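NAD(P)H dehydrogenase (quinone) (Deinococcus radiodurans, PDB 1YDG) catalyses the reduction of quinones to quinols by NADH or NADPH as a tetrameric, FMN-binding flavoprotein of the WrbA family. Local coordinates at residues T155-A169 with N181-Q193. Sequence-based numbering, arbitrary orientation.
Sequences TDEVIFKSGGNPYGA and NDRASIRHQVRRQ
T155 OG1 is gripped from H188 at 2.6 Å by NE2, which donates from only 3° outside the imidazole plane, and the same hydroxyl is bonded to the backbone O of P152. A chi1 of 53° brings OG1 to H188 NE2 and leaves CG2 over a face of the R192 guanidinium, offset toward its rim; R192 NH1 bonds N115 of a neighbouring subunit. D156 CB sits 3.5 Å from the centroid of the H188 ring, almost exactly on its normal, a CH-pi contact. The D156 carboxylate divides its work: OD1 accepts from V158 N as N-cap of helix 157-162, whereas OD2 makes a long salt bridge to R191 NH2 (3.8 Å). An alanine in place of H188 removes NE2 and the ring, and would probably leave T155 OG1 with P152 O but without its partner on helix 180-204, and a gap next to D156 CB. Farther along, the segments of helices 157-162 and 181-193 run roughly antiparallel (143°), and S185 OG donates to S162 OG at 3.2 Å; S162 OG also lies 2.6 Å from I159 O, to which it donates. Where the chain turns toward strand 170-172, A169 N donates to Q189 OE1 (2.9 Å) in the carbonyl plane; Q189 NE2 reaches S119 OG and A120 O, and A169 CB packs on I186 CG1. The extended side chain of Q189, through its amide, thus ties the incoming chain and strand 117-124 of the flavodoxin-like sheet to helix 180-204. The chemistry implies a mixed seam: apolar packing by V158, I159 and A169, with T155 and A169, the ends of segment 155-169, bonded to the adjacent H188 and Q189.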
ATOM      1  N   THR B 155      -8.131 -15.254 -12.808  1.00 33.54           N
ATOM      2  CA  THR B 155      -8.451 -16.663 -12.986  1.00 35.71           C
ATOM      3  C   THR B 155      -9.688 -16.925 -13.868  1.00 38.27           C
ATOM      4  O   THR B 155      -9.966 -18.082 -14.203  1.00 39.05           O
ATOM      5  CB  THR B 155      -8.547 -17.394 -11.628  1.00 35.45           C
ATOM      6  OG1 THR B 155      -9.448 -16.704 -10.758  1.00 33.82           O
ATOM      7  CG2 THR B 155      -7.164 -17.474 -10.980  1.00 35.42           C
ATOM      8  N   ASP B 156     -10.413 -15.870 -14.259  1.00 41.30           N
ATOM      9  CA  ASP B 156     -11.430 -15.964 -15.341  1.00 42.92           C
ATOM     10  C   ASP B 156     -11.166 -14.883 -16.402  1.00 44.97           C
ATOM     11  O   ASP B 156     -10.421 -13.938 -16.148  1.00 45.69           O
ATOM     12  CB  ASP B 156     -12.847 -15.814 -14.765  1.00 43.12           C
ATOM     13  CG  ASP B 156     -13.908 -16.555 -15.583  1.00 42.86           C
ATOM     14  OD1 ASP B 156     -14.224 -16.112 -16.710  1.00 45.34           O
ATOM     15  OD2 ASP B 156     -14.440 -17.578 -15.095  1.00 44.05           O
ATOM     16  N   GLU B 157     -11.764 -15.013 -17.589  1.00 47.19           N
ATOM     17  CA  GLU B 157     -11.631 -13.962 -18.622  1.00 48.17           C
ATOM     18  C   GLU B 157     -12.719 -12.905 -18.489  1.00 49.20           C
ATOM     19  O   GLU B 157     -12.852 -12.035 -19.350  1.00 49.53           O
ATOM     20  CB  GLU B 157     -11.657 -14.523 -20.055  1.00 48.51           C
ATOM     21  CG  GLU B 157     -10.796 -13.697 -21.040  1.00 48.66           C
ATOM     22  CD  GLU B 157     -11.262 -13.776 -22.497  1.00 49.76           C
ATOM     23  OE1 GLU B 157     -11.798 -14.840 -22.909  1.00 51.95           O
ATOM     24  OE2 GLU B 157     -11.078 -12.768 -23.232  1.00 51.00           O
ATOM     25  N   VAL B 158     -13.502 -12.986 -17.416  1.00 50.30           N
ATOM     26  CA  VAL B 158     -14.506 -11.972 -17.111  1.00 50.82           C
ATOM     27  C   VAL B 158     -13.980 -10.936 -16.103  1.00 51.42           C
ATOM     28  O   VAL B 158     -14.684  -9.978 -15.764  1.00 51.64           O
ATOM     29  CB  VAL B 158     -15.825 -12.632 -16.639  1.00 51.08           C
ATOM     30  CG1 VAL B 158     -15.898 -12.751 -15.087  1.00 50.88           C
ATOM     31  CG2 VAL B 158     -17.011 -11.878 -17.229  1.00 51.60           C
ATOM     32  N   ILE B 159     -12.739 -11.138 -15.646  1.00 51.81           N
ATOM     33  CA  ILE B 159     -11.991 -10.127 -14.891  1.00 51.96           C
ATOM     34  C   ILE B 159     -11.593  -9.046 -15.900  1.00 52.03           C
ATOM     35  O   ILE B 159     -11.891  -7.864 -15.708  1.00 51.99           O
ATOM     36  CB  ILE B 159     -10.706 -10.706 -14.201  1.00 52.23           C
ATOM     37  CG1 ILE B 159     -10.940 -12.125 -13.649  1.00 52.76           C
ATOM     38  CG2 ILE B 159     -10.222  -9.769 -13.096  1.00 52.03           C
ATOM     39  CD1 ILE B 159     -12.289 -12.340 -12.985  1.00 53.47           C
ATOM     40  N   PHE B 160     -10.926  -9.489 -16.972  1.00 52.09           N
ATOM     41  CA  PHE B 160     -10.631  -8.680 -18.157  1.00 51.94           C
ATOM     42  C   PHE B 160     -11.847  -7.839 -18.524  1.00 51.77           C
ATOM     43  O   PHE B 160     -11.772  -6.614 -18.585  1.00 51.65           O
ATOM     44  CB  PHE B 160     -10.284  -9.597 -19.355  1.00 52.36           C
ATOM     45  CG  PHE B 160      -8.821 -10.012 -19.446  1.00 52.82           C
ATOM     46  CD1 PHE B 160      -7.956  -9.943 -18.352  1.00 53.05           C
ATOM     47  CD2 PHE B 160      -8.324 -10.507 -20.648  1.00 53.33           C
ATOM     48  CE1 PHE B 160      -6.617 -10.344 -18.466  1.00 52.90           C
ATOM     49  CE2 PHE B 160      -6.991 -10.908 -20.770  1.00 53.00           C
ATOM     50  CZ  PHE B 160      -6.137 -10.829 -19.671  1.00 53.27           C
ATOM     51  N   LYS B 161     -12.969  -8.520 -18.748  1.00 51.39           N
ATOM     52  CA  LYS B 161     -14.181  -7.882 -19.252  1.00 50.93           C
ATOM     53  C   LYS B 161     -14.793  -6.884 -18.253  1.00 50.35           C
ATOM     54  O   LYS B 161     -15.461  -5.921 -18.672  1.00 50.53           O
ATOM     55  CB  LYS B 161     -15.204  -8.949 -19.677  1.00 51.32           C
ATOM     56  CG  LYS B 161     -14.742  -9.769 -20.887  1.00 51.69           C
ATOM     57  CD  LYS B 161     -15.837 -10.692 -21.436  1.00 52.06           C
ATOM     58  CE  LYS B 161     -15.745 -12.108 -20.865  1.00 52.86           C
ATOM     59  NZ  LYS B 161     -14.727 -12.949 -21.568  1.00 53.70           N
ATOM     60  N   SER B 162     -14.536  -7.102 -16.955  1.00 48.98           N
ATOM     61  CA  SER B 162     -14.987  -6.193 -15.877  1.00 47.73           C
ATOM     62  C   SER B 162     -14.124  -4.935 -15.687  1.00 46.43           C
ATOM     63  O   SER B 162     -14.495  -4.043 -14.918  1.00 46.71           O
ATOM     64  CB  SER B 162     -15.046  -6.946 -14.535  1.00 48.09           C
ATOM     65  OG  SER B 162     -13.739  -7.193 -14.020  1.00 48.82           O
ATOM     66  N   GLY B 163     -12.984  -4.863 -16.377  1.00 44.53           N
ATOM     67  CA  GLY B 163     -11.985  -3.808 -16.140  1.00 42.40           C
ATOM     68  C   GLY B 163     -10.676  -4.374 -15.612  1.00 40.71           C
ATOM     69  O   GLY B 163      -9.669  -3.659 -15.542  1.00 40.88           O
ATOM     70  N   GLY B 164     -10.693  -5.658 -15.240  1.00 38.23           N
ATOM     71  CA  GLY B 164      -9.488  -6.369 -14.810  1.00 35.61           C
ATOM     72  C   GLY B 164      -9.023  -5.969 -13.422  1.00 33.46           C
ATOM     73  O   GLY B 164      -8.025  -5.242 -13.297  1.00 33.68           O
ATOM     74  N   ASN B 165      -9.719  -6.421 -12.376  1.00 29.94           N
ATOM     75  CA  ASN B 165      -9.214  -6.170 -11.028  1.00 27.62           C
ATOM     76  C   ASN B 165      -8.811  -7.448 -10.308  1.00 24.45           C
ATOM     77  O   ASN B 165      -9.632  -8.156  -9.765  1.00 22.98           O
ATOM     78  CB  ASN B 165     -10.160  -5.311 -10.188  1.00 28.00           C
ATOM     79  CG  ASN B 165      -9.442  -4.628  -8.988  1.00 29.23           C
ATOM     80  OD1 ASN B 165      -8.523  -5.194  -8.352  1.00 24.41           O
ATOM     81  ND2 ASN B 165      -9.875  -3.393  -8.683  1.00 31.27           N
ATOM     82  N   PRO B 166      -7.503  -7.719 -10.273  1.00 21.67           N
ATOM     83  CA  PRO B 166      -7.005  -8.934  -9.668  1.00 20.19           C
ATOM     84  C   PRO B 166      -7.181  -8.955  -8.131  1.00 17.91           C
ATOM     85  O   PRO B 166      -7.221 -10.024  -7.525  1.00 17.23           O
ATOM     86  CB  PRO B 166      -5.526  -8.920 -10.068  1.00 19.37           C
ATOM     87  CG  PRO B 166      -5.194  -7.509 -10.193  1.00 20.57           C
ATOM     88  CD  PRO B 166      -6.404  -6.858 -10.758  1.00 21.75           C
ATOM     89  N   TYR B 167      -7.308  -7.786  -7.517  1.00 16.78           N
ATOM     90  CA  TYR B 167      -7.352  -7.699  -6.049  1.00 16.61           C
ATOM     91  C   TYR B 167      -8.747  -7.984  -5.542  1.00 16.13           C
ATOM     92  O   TYR B 167      -8.919  -8.381  -4.403  1.00 15.60           O
ATOM     93  CB  TYR B 167      -6.892  -6.319  -5.542  1.00 16.10           C
ATOM     94  CG  TYR B 167      -5.542  -5.855  -6.054  1.00 15.97           C
ATOM     95  CD1 TYR B 167      -5.332  -4.520  -6.388  1.00 16.08           C
ATOM     96  CD2 TYR B 167      -4.472  -6.739  -6.210  1.00 15.99           C
ATOM     97  CE1 TYR B 167      -4.103  -4.081  -6.877  1.00 16.20           C
ATOM     98  CE2 TYR B 167      -3.213  -6.288  -6.692  1.00 12.83           C
ATOM     99  CZ  TYR B 167      -3.051  -4.971  -7.019  1.00 15.41           C
ATOM    100  OH  TYR B 167      -1.843  -4.503  -7.484  1.00 17.07           O
ATOM    101  N   GLY B 168      -9.738  -7.782  -6.402  1.00 16.20           N
ATOM    102  CA  GLY B 168     -11.128  -7.943  -6.032  1.00 17.62           C
ATOM    103  C   GLY B 168     -12.030  -7.095  -6.906  1.00 17.54           C
ATOM    104  O   GLY B 168     -11.603  -6.109  -7.492  1.00 16.94           O
ATOM    105  N   ALA B 169     -13.290  -7.485  -6.979  1.00 19.31           N
ATOM    106  CA  ALA B 169     -14.282  -6.768  -7.786  1.00 20.89           C
ATOM    107  C   ALA B 169     -14.320  -5.311  -7.366  1.00 22.01           C
ATOM    108  O   ALA B 169     -14.302  -4.998  -6.176  1.00 21.75           O
ATOM    109  CB  ALA B 169     -15.669  -7.403  -7.633  1.00 20.40           C
ATOM    110  N   ASN B 181     -20.383  -7.406 -16.683  1.00 37.45           N
ATOM    111  CA  ASN B 181     -18.964  -7.675 -16.485  1.00 36.50           C
ATOM    112  C   ASN B 181     -18.591  -7.584 -14.998  1.00 34.72           C
ATOM    113  O   ASN B 181     -17.881  -8.442 -14.457  1.00 33.61           O
ATOM    114  CB  ASN B 181     -18.115  -6.691 -17.301  1.00 37.07           C
ATOM    115  CG  ASN B 181     -18.706  -6.403 -18.689  1.00 40.61           C
ATOM    116  OD1 ASN B 181     -18.634  -7.246 -19.602  1.00 43.81           O
ATOM    117  ND2 ASN B 181     -19.301  -5.204 -18.851  1.00 42.49           N
ATOM    118  N   ASP B 182     -19.085  -6.530 -14.352  1.00 33.08           N
ATOM    119  CA  ASP B 182     -18.965  -6.387 -12.904  1.00 31.78           C
ATOM    120  C   ASP B 182     -19.639  -7.535 -12.156  1.00 30.15           C
ATOM    121  O   ASP B 182     -19.073  -8.068 -11.207  1.00 29.33           O
ATOM    122  CB  ASP B 182     -19.514  -5.030 -12.453  1.00 31.81           C
ATOM    123  CG  ASP B 182     -18.627  -3.868 -12.900  1.00 33.05           C
ATOM    124  OD1 ASP B 182     -17.414  -4.092 -13.148  1.00 35.70           O
ATOM    125  OD2 ASP B 182     -19.129  -2.731 -13.001  1.00 34.73           O
ATOM    126  N   ARG B 183     -20.817  -7.941 -12.615  1.00 28.50           N
ATOM    127  CA  ARG B 183     -21.569  -9.020 -11.979  1.00 27.78           C
ATOM    128  C   ARG B 183     -20.894 -10.371 -12.140  1.00 26.24           C
ATOM    129  O   ARG B 183     -20.909 -11.177 -11.226  1.00 24.97           O
ATOM    130  CB  ARG B 183     -23.000  -9.074 -12.519  1.00 27.66           C
ATOM    131  CG  ARG B 183     -23.802  -7.829 -12.163  1.00 28.12           C
ATOM    132  CD  ARG B 183     -25.267  -7.920 -12.564  1.00 29.65           C
ATOM    133  NE  ARG B 183     -26.019  -6.716 -12.186  1.00 30.35           N
ATOM    134  CZ  ARG B 183     -26.444  -6.422 -10.954  1.00 33.12           C
ATOM    135  NH1 ARG B 183     -26.188  -7.226  -9.918  1.00 33.61           N
ATOM    136  NH2 ARG B 183     -27.122  -5.291 -10.746  1.00 33.03           N
ATOM    137  N   ALA B 184     -20.301 -10.611 -13.302  1.00 25.34           N
ATOM    138  CA  ALA B 184     -19.591 -11.876 -13.556  1.00 24.52           C
ATOM    139  C   ALA B 184     -18.282 -11.937 -12.787  1.00 23.49           C
ATOM    140  O   ALA B 184     -17.843 -13.007 -12.361  1.00 24.31           O
ATOM    141  CB  ALA B 184     -19.331 -12.023 -15.045  1.00 24.90           C
ATOM    142  N   SER B 185     -17.676 -10.775 -12.600  1.00 21.94           N
ATOM    143  CA  SER B 185     -16.469 -10.631 -11.807  1.00 21.23           C
ATOM    144  C   SER B 185     -16.735 -11.049 -10.355  1.00 19.93           C
ATOM    145  O   SER B 185     -16.022 -11.888  -9.784  1.00 19.57           O
ATOM    146  CB  SER B 185     -16.001  -9.182 -11.889  1.00 21.25           C
ATOM    147  OG  SER B 185     -14.646  -9.053 -11.539  1.00 23.09           O
ATOM    148  N   ILE B 186     -17.805 -10.502  -9.785  1.00 18.89           N
ATOM    149  CA  ILE B 186     -18.214 -10.825  -8.423  1.00 18.54           C
ATOM    150  C   ILE B 186     -18.514 -12.316  -8.296  1.00 18.15           C
ATOM    151  O   ILE B 186     -18.004 -12.967  -7.394  1.00 16.83           O
ATOM    152  CB  ILE B 186     -19.449  -9.975  -8.012  1.00 18.34           C
ATOM    153  CG1 ILE B 186     -19.051  -8.508  -7.864  1.00 17.19           C
ATOM    154  CG2 ILE B 186     -20.081 -10.490  -6.728  1.00 18.38           C
ATOM    155  CD1 ILE B 186     -20.200  -7.547  -8.046  1.00 17.72           C
ATOM    156  N   ARG B 187     -19.323 -12.849  -9.216  1.00 18.05           N
ATOM    157  CA  ARG B 187     -19.712 -14.269  -9.179  1.00 19.23           C
ATOM    158  C   ARG B 187     -18.513 -15.211  -9.138  1.00 18.26           C
ATOM    159  O   ARG B 187     -18.485 -16.182  -8.370  1.00 19.36           O
ATOM    160  CB  ARG B 187     -20.589 -14.634 -10.390  1.00 19.39           C
ATOM    161  CG  ARG B 187     -21.982 -13.996 -10.412  1.00 21.81           C
ATOM    162  CD  ARG B 187     -22.967 -14.709 -11.392  1.00 23.60           C
ATOM    163  NE  ARG B 187     -22.625 -14.574 -12.823  1.00 26.65           N
ATOM    164  CZ  ARG B 187     -22.995 -13.567 -13.625  1.00 28.57           C
ATOM    165  NH1 ARG B 187     -23.710 -12.543 -13.171  1.00 29.56           N
ATOM    166  NH2 ARG B 187     -22.635 -13.572 -14.903  1.00 29.50           N
ATOM    167  N   HIS B 188     -17.535 -14.942  -9.988  1.00 18.11           N
ATOM    168  CA  HIS B 188     -16.349 -15.781 -10.087  1.00 17.52           C
ATOM    169  C   HIS B 188     -15.508 -15.705  -8.821  1.00 16.59           C
ATOM    170  O   HIS B 188     -15.067 -16.739  -8.286  1.00 15.96           O
ATOM    171  CB  HIS B 188     -15.506 -15.388 -11.308  1.00 18.06           C
ATOM    172  CG  HIS B 188     -14.149 -16.027 -11.327  1.00 19.86           C
ATOM    173  ND1 HIS B 188     -13.962 -17.367 -11.608  1.00 24.08           N
ATOM    174  CD2 HIS B 188     -12.920 -15.524 -11.051  1.00 22.65           C
ATOM    175  CE1 HIS B 188     -12.673 -17.656 -11.521  1.00 24.94           C
ATOM    176  NE2 HIS B 188     -12.018 -16.553 -11.191  1.00 23.61           N
ATOM    177  N   GLN B 189     -15.295 -14.481  -8.352  1.00 15.92           N
ATOM    178  CA  GLN B 189     -14.560 -14.238  -7.098  1.00 15.99           C
ATOM    179  C   GLN B 189     -15.103 -15.071  -5.943  1.00 15.72           C
ATOM    180  O   GLN B 189     -14.335 -15.712  -5.230  1.00 15.39           O
ATOM    181  CB  GLN B 189     -14.594 -12.769  -6.720  1.00 15.52           C
ATOM    182  CG  GLN B 189     -13.791 -12.438  -5.455  1.00 15.61           C
ATOM    183  CD  GLN B 189     -13.764 -10.972  -5.142  1.00 15.54           C
ATOM    184  OE1 GLN B 189     -13.800 -10.133  -6.044  1.00 14.15           O
ATOM    185  NE2 GLN B 189     -13.684 -10.637  -3.841  1.00 15.70           N
ATOM    186  N   VAL B 190     -16.421 -15.063  -5.790  1.00 16.06           N
ATOM    187  CA  VAL B 190     -17.093 -15.752  -4.693  1.00 16.23           C
ATOM    188  C   VAL B 190     -17.109 -17.259  -4.936  1.00 16.67           C
ATOM    189  O   VAL B 190     -16.801 -18.026  -4.037  1.00 16.08           O
ATOM    190  CB  VAL B 190     -18.531 -15.222  -4.492  1.00 16.48           C
ATOM    191  CG1 VAL B 190     -19.273 -16.011  -3.385  1.00 15.51           C
ATOM    192  CG2 VAL B 190     -18.515 -13.721  -4.140  1.00 16.08           C
ATOM    193  N   ARG B 191     -17.446 -17.680  -6.158  1.00 17.43           N
ATOM    194  CA  ARG B 191     -17.485 -19.098  -6.498  1.00 18.04           C
ATOM    195  C   ARG B 191     -16.101 -19.718  -6.238  1.00 17.13           C
ATOM    196  O   ARG B 191     -15.963 -20.776  -5.637  1.00 16.64           O
ATOM    197  CB  ARG B 191     -17.947 -19.269  -7.960  1.00 18.44           C
ATOM    198  CG  ARG B 191     -17.819 -20.665  -8.557  1.00 20.27           C
ATOM    199  CD  ARG B 191     -18.407 -20.724  -9.982  1.00 23.14           C
ATOM    200  NE  ARG B 191     -17.571 -19.970 -10.930  1.00 28.01           N
ATOM    201  CZ  ARG B 191     -17.934 -18.878 -11.624  1.00 29.40           C
ATOM    202  NH1 ARG B 191     -19.163 -18.359 -11.540  1.00 31.26           N
ATOM    203  NH2 ARG B 191     -17.046 -18.301 -12.436  1.00 30.76           N
ATOM    204  N   ARG B 192     -15.076 -19.012  -6.671  1.00 16.93           N
ATOM    205  CA  ARG B 192     -13.713 -19.462  -6.496  1.00 16.63           C
ATOM    206  C   ARG B 192     -13.334 -19.566  -5.028  1.00 15.51           C
ATOM    207  O   ARG B 192     -12.738 -20.551  -4.610  1.00 15.03           O
ATOM    208  CB  ARG B 192     -12.800 -18.488  -7.213  1.00 16.62           C
ATOM    209  CG  ARG B 192     -11.358 -18.656  -6.899  1.00 18.24           C
ATOM    210  CD  ARG B 192     -10.541 -17.655  -7.729  1.00 19.13           C
ATOM    211  NE  ARG B 192      -9.211 -17.542  -7.160  1.00 21.02           N
ATOM    212  CZ  ARG B 192      -8.260 -18.443  -7.324  1.00 21.34           C
ATOM    213  NH1 ARG B 192      -8.483 -19.528  -8.060  1.00 23.76           N
ATOM    214  NH2 ARG B 192      -7.083 -18.263  -6.747  1.00 21.52           N
ATOM    215  N   GLN B 193     -13.669 -18.541  -4.252  1.00 14.64           N
ATOM    216  CA  GLN B 193     -13.374 -18.555  -2.817  1.00 14.66           C
ATOM    217  C   GLN B 193     -14.072 -19.699  -2.089  1.00 14.46           C
ATOM    218  O   GLN B 193     -13.476 -20.336  -1.215  1.00 14.46           O
ATOM    219  CB  GLN B 193     -13.722 -17.210  -2.173  1.00 14.41           C
ATOM    220  CG  GLN B 193     -13.505 -17.177  -0.658  1.00 13.84           C
ATOM    221  CD  GLN B 193     -13.593 -15.802  -0.072  1.00 12.36           C
ATOM    222  OE1 GLN B 193     -13.801 -14.833  -0.785  1.00 10.84           O
ATOM    223  NE2 GLN B 193     -13.431 -15.702   1.254  1.00 11.70           N
TER